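Local coordinates for protein pollen receptor-like kinase 3 (Arabidopsis thaliana, PDB 5WLS) that probably takes part in cell-surface signalling in pollen as a leucine-rich-repeat receptor-like kinase, its extracellular domain resembling that of the SERK co-receptors, at residues R6-V11 with S44-T49; F33-Y36 with T42-G45. All blocks are in the same frame, centred on the assembly; numbering follows the deposited sequence.

Interaction 1: R6-V11 with S44-T49; sequences RFKRSV and SGIHVT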
# COMPACT_ATOMS: atom_id res chain seq x y z
N ARG A 6 11.89 15.45 -9.22
CA ARG A 6 12.57 14.93 -10.39
C ARG A 6 13.82 14.12 -10.04
O ARG A 6 14.37 13.44 -10.91
CB ARG A 6 12.93 16.05 -11.37
CG ARG A 6 13.23 15.49 -12.77
CD ARG A 6 14.48 16.05 -13.42
NE ARG A 6 14.45 15.85 -14.87
CZ ARG A 6 15.54 15.83 -15.64
NH1 ARG A 6 16.74 16.00 -15.10
NH2 ARG A 6 15.43 15.64 -16.95
N PHE A 7 14.23 14.12 -8.77
CA PHE A 7 15.05 13.01 -8.27
C PHE A 7 14.28 11.72 -8.42
O PHE A 7 14.80 10.72 -8.92
CB PHE A 7 15.41 13.19 -6.79
CG PHE A 7 16.34 14.34 -6.49
CD1 PHE A 7 17.04 15.00 -7.49
CD2 PHE A 7 16.54 14.73 -5.17
CE1 PHE A 7 17.88 16.05 -7.17
CE2 PHE A 7 17.39 15.77 -4.86
CZ PHE A 7 18.06 16.43 -5.86
N LYS A 8 13.01 11.73 -7.99
CA LYS A 8 12.21 10.52 -7.98
C LYS A 8 11.88 10.06 -9.39
O LYS A 8 11.84 8.86 -9.67
CB LYS A 8 10.93 10.76 -7.17
CG LYS A 8 10.17 9.51 -6.81
CD LYS A 8 8.99 9.32 -7.74
CE LYS A 8 8.16 8.12 -7.33
NZ LYS A 8 7.04 7.90 -8.28
N ARG A 9 11.64 11.00 -10.30
CA ARG A 9 11.41 10.62 -11.69
C ARG A 9 12.63 9.97 -12.33
O ARG A 9 12.48 9.11 -13.20
CB ARG A 9 10.99 11.84 -12.50
CG ARG A 9 10.90 11.58 -13.98
CD ARG A 9 9.70 12.27 -14.57
NE ARG A 9 8.42 11.73 -14.12
CZ ARG A 9 7.59 11.05 -14.90
NH1 ARG A 9 7.94 10.76 -16.14
NH2 ARG A 9 6.44 10.61 -14.43
N SER A 10 13.82 10.34 -11.87
CA SER A 10 15.06 9.92 -12.52
C SER A 10 15.57 8.60 -11.96
O SER A 10 16.72 8.50 -11.52
CB SER A 10 16.11 11.02 -12.39
OG SER A 10 17.29 10.70 -13.10
N VAL A 11 14.73 7.58 -11.95
CA VAL A 11 15.20 6.25 -11.58
C VAL A 11 15.19 5.33 -12.81
O VAL A 11 16.26 5.06 -13.38
CB VAL A 11 14.42 5.68 -10.38
CG1 VAL A 11 12.91 5.51 -10.63
CG2 VAL A 11 15.06 4.39 -9.94
N SER A 44 0.82 17.09 -2.55
CA SER A 44 0.16 16.21 -1.59
C SER A 44 -0.04 14.78 -2.08
O SER A 44 -0.29 13.89 -1.25
CB SER A 44 -1.20 16.79 -1.18
OG SER A 44 -2.02 16.98 -2.32
N GLY A 45 0.07 14.53 -3.37
CA GLY A 45 -0.10 13.18 -3.89
C GLY A 45 0.71 12.98 -5.16
O GLY A 45 0.98 13.93 -5.90
N ILE A 46 1.10 11.73 -5.39
CA ILE A 46 1.75 11.32 -6.64
C ILE A 46 0.92 10.19 -7.23
O ILE A 46 0.67 9.18 -6.55
CB ILE A 46 3.21 10.88 -6.41
CG1 ILE A 46 4.07 12.07 -5.98
CG2 ILE A 46 3.77 10.24 -7.67
CD1 ILE A 46 5.47 11.69 -5.56
N HIS A 47 0.50 10.35 -8.48
CA HIS A 47 -0.40 9.41 -9.14
C HIS A 47 0.14 9.13 -10.54
O HIS A 47 -0.27 9.76 -11.51
CB HIS A 47 -1.82 9.99 -9.18
CG HIS A 47 -2.85 9.07 -9.75
ND1 HIS A 47 -4.19 9.39 -9.78
CD2 HIS A 47 -2.74 7.85 -10.33
CE1 HIS A 47 -4.87 8.40 -10.35
NE2 HIS A 47 -4.01 7.46 -10.69
N VAL A 48 1.06 8.17 -10.64
CA VAL A 48 1.63 7.78 -11.93
C VAL A 48 1.47 6.28 -12.09
O VAL A 48 1.90 5.50 -11.23
CB VAL A 48 3.10 8.21 -12.07
CG1 VAL A 48 3.19 9.72 -12.20
CG2 VAL A 48 3.92 7.76 -10.89
N THR A 49 0.84 5.86 -13.19
CA THR A 49 0.48 4.47 -13.41
C THR A 49 0.74 4.09 -14.86
O THR A 49 0.68 4.94 -15.76
CB THR A 49 -1.00 4.20 -13.08
OG1 THR A 49 -1.83 5.08 -13.85
CG2 THR A 49 -1.27 4.41 -11.60
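Lys8 and Arg9, the last two residues of helix 3-9, reach across to Ile46 in strand 42-47 and Val48 just beyond it with the far ends of their side chains. The two backbones stay well apart: Lys8 CA lies 10.6 Å from Ile46 CA, and no hydrogen bond bridges the interval. Lys8 leaves the helix with CG anti to the backbone N (chi1 -166°), turns once at chi2 (-101°) and then runs fully extended. Its NZ thereby comes up against two methyls, 4.1 Å from Ile46 CG2 and 4.1 Å from Val48 CG2. Lys8 meets Val48 tip to tip, but slides past Ile46, the two side chains running in opposite directions. Leu62 of helix 59-63 touches both Lys8 and Ile46, while Leu73 touches Lys8 and Val48, so Leu62 and Leu73 add apolar contacts to the lysine chain. Here the N-terminal cap of a leucine-rich-repeat solenoid meets the solenoid's long sheet: helix 3-9 belongs to the cap, and strand 42-47 runs parallel to the next strand of that sheet, 70-72. Arg9 reaches Val48 by a more bent path, kinked at chi2 and again at chi3 (-67°), and crosses it at a slant. The edge of its guanidinium, near the group's plane, faces the other methyl of Val48, with NH2 4.0 Å from Val48 CG1. Val48 is thus divided between the two cations, one methyl for each. The guanidinium also has partners within the cap: NH1 hydrogen-bonds to Asp17 O, and Trp21 makes a cation-pi contact. Beyond Arg9 the helix breaks off in an inverse gamma turn centred on Ser10, with a weak bond of 3.0 Å from Val11 N to Arg9 O, and Val11 then touches an N-acetylglucosamine of the attached glycan.

Interaction 2: F33-Y36 with T42-G45; sequences FGIY and TVSG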
# COMPACT_ATOMS: atom_id res chain seq x y z
N PHE A 33 1.63 16.30 -14.95
CA PHE A 33 0.68 15.21 -14.99
C PHE A 33 0.97 14.21 -13.88
O PHE A 33 2.12 13.84 -13.64
CB PHE A 33 0.70 14.52 -16.35
CG PHE A 33 0.42 13.04 -16.29
CD1 PHE A 33 1.46 12.13 -16.43
CD2 PHE A 33 -0.86 12.55 -16.10
CE1 PHE A 33 1.23 10.78 -16.37
CE2 PHE A 33 -1.10 11.19 -16.05
CZ PHE A 33 -0.05 10.30 -16.18
N GLY A 34 -0.09 13.76 -13.23
CA GLY A 34 0.04 12.80 -12.16
C GLY A 34 0.43 13.41 -10.84
O GLY A 34 0.94 12.69 -9.97
N ILE A 35 0.26 14.72 -10.65
CA ILE A 35 0.52 15.31 -9.35
C ILE A 35 -0.68 16.05 -8.80
O ILE A 35 -1.38 16.76 -9.53
CB ILE A 35 1.83 16.11 -9.34
CG1 ILE A 35 2.82 14.97 -9.43
CG2 ILE A 35 2.04 16.94 -8.06
CD1 ILE A 35 4.28 15.41 -9.34
N TYR A 36 -0.91 15.83 -7.52
CA TYR A 36 -1.96 16.47 -6.76
C TYR A 36 -1.32 17.45 -5.78
O TYR A 36 -0.24 17.21 -5.24
CB TYR A 36 -2.78 15.44 -5.99
CG TYR A 36 -3.51 14.42 -6.87
CD1 TYR A 36 -4.32 14.83 -7.91
CD2 TYR A 36 -3.41 13.05 -6.61
CE1 TYR A 36 -4.98 13.93 -8.70
CE2 TYR A 36 -4.09 12.13 -7.40
CZ TYR A 36 -4.87 12.58 -8.45
OH TYR A 36 -5.54 11.68 -9.24
N THR A 42 1.08 23.28 -2.61
CA THR A 42 2.06 22.30 -2.17
C THR A 42 1.67 20.89 -2.62
O THR A 42 0.50 20.59 -2.80
CB THR A 42 2.23 22.34 -0.64
OG1 THR A 42 3.26 21.43 -0.25
CG2 THR A 42 0.93 21.96 0.05
N VAL A 43 2.68 20.04 -2.82
CA VAL A 43 2.44 18.71 -3.36
C VAL A 43 1.92 17.80 -2.26
O VAL A 43 2.49 17.73 -1.16
CB VAL A 43 3.73 18.15 -3.99
CG1 VAL A 43 3.56 16.67 -4.31
CG2 VAL A 43 4.09 18.94 -5.23
N SER A 44 0.82 17.09 -2.55
CA SER A 44 0.16 16.21 -1.59
C SER A 44 -0.04 14.78 -2.08
O SER A 44 -0.29 13.89 -1.25
CB SER A 44 -1.20 16.79 -1.18
OG SER A 44 -2.02 16.98 -2.32
N GLY A 45 0.07 14.53 -3.37
CA GLY A 45 -0.10 13.18 -3.89
C GLY A 45 0.71 12.98 -5.16
O GLY A 45 0.98 13.93 -5.90
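Tyr36 and Gly45 form an antiparallel hydrogen-bonded pair, with Tyr36 N giving a nearly straight bond (174°) to Gly45 O at 3.1 Å. In return Tyr36 O is gripped by two amides, Ser44 N at 2.9 Å and Gly45 N at 3.3 Å, both arriving from the same face of its carbonyl plane. The Gly45 bond is the more bent of the two (155°). Ser44 OG adds a weak third bond to Tyr36 O at 3.4 Å; with OG between the backbone N and the carbonyl carbon (chi1 57°), the hydroxyl hangs near its own amide and can share that acceptor. Two residues facing one make this a classic beta bulge, set in the hairpin of strands 35-38 and 42-47 that begins the solenoid's sheet. Gly45 has no side chain, and the edge of the Tyr36 ring lies beside its backbone, with CD2 4.3 Å from Gly45 CA. Apolar packing comes from the neighbouring residues: Ile35 and Val43 cross at an angle, CG2 to CG2 at 4.0 Å, and Ile35 CG2 also lies 3.9 Å from Gly45 O. Farther out, Trp21 touches Ile35, while Val43 meets Pro27, Leu65 and both halves of the Cys28-Cys37 disulfide. The phenol end of Tyr36 leads away from residues 42-45 and is held by a hydrogen bond between its OH and His47 ND1, farther along the same strand.

In the fold
From the N terminus, helix 3-9 comes first, and interaction 1 closes a loop of 32 intervening residues when strand 42-47 returns past the helix end. Near the end of that loop interaction 2 closes a much shorter one, a hairpin with five residues between its segments, overlapping the second segment of interaction 1 at Ser44 and Gly45. The two converge on strand 42-47, their centres about 9 Å apart. A further backbone link, Gly34 O to His47 N at 2.8 Å, continues the hairpin toward the end of interaction 1. Together they join the capping helix, the outermost strand 35-38 and strand 42-47 at the N-terminal end of the solenoid.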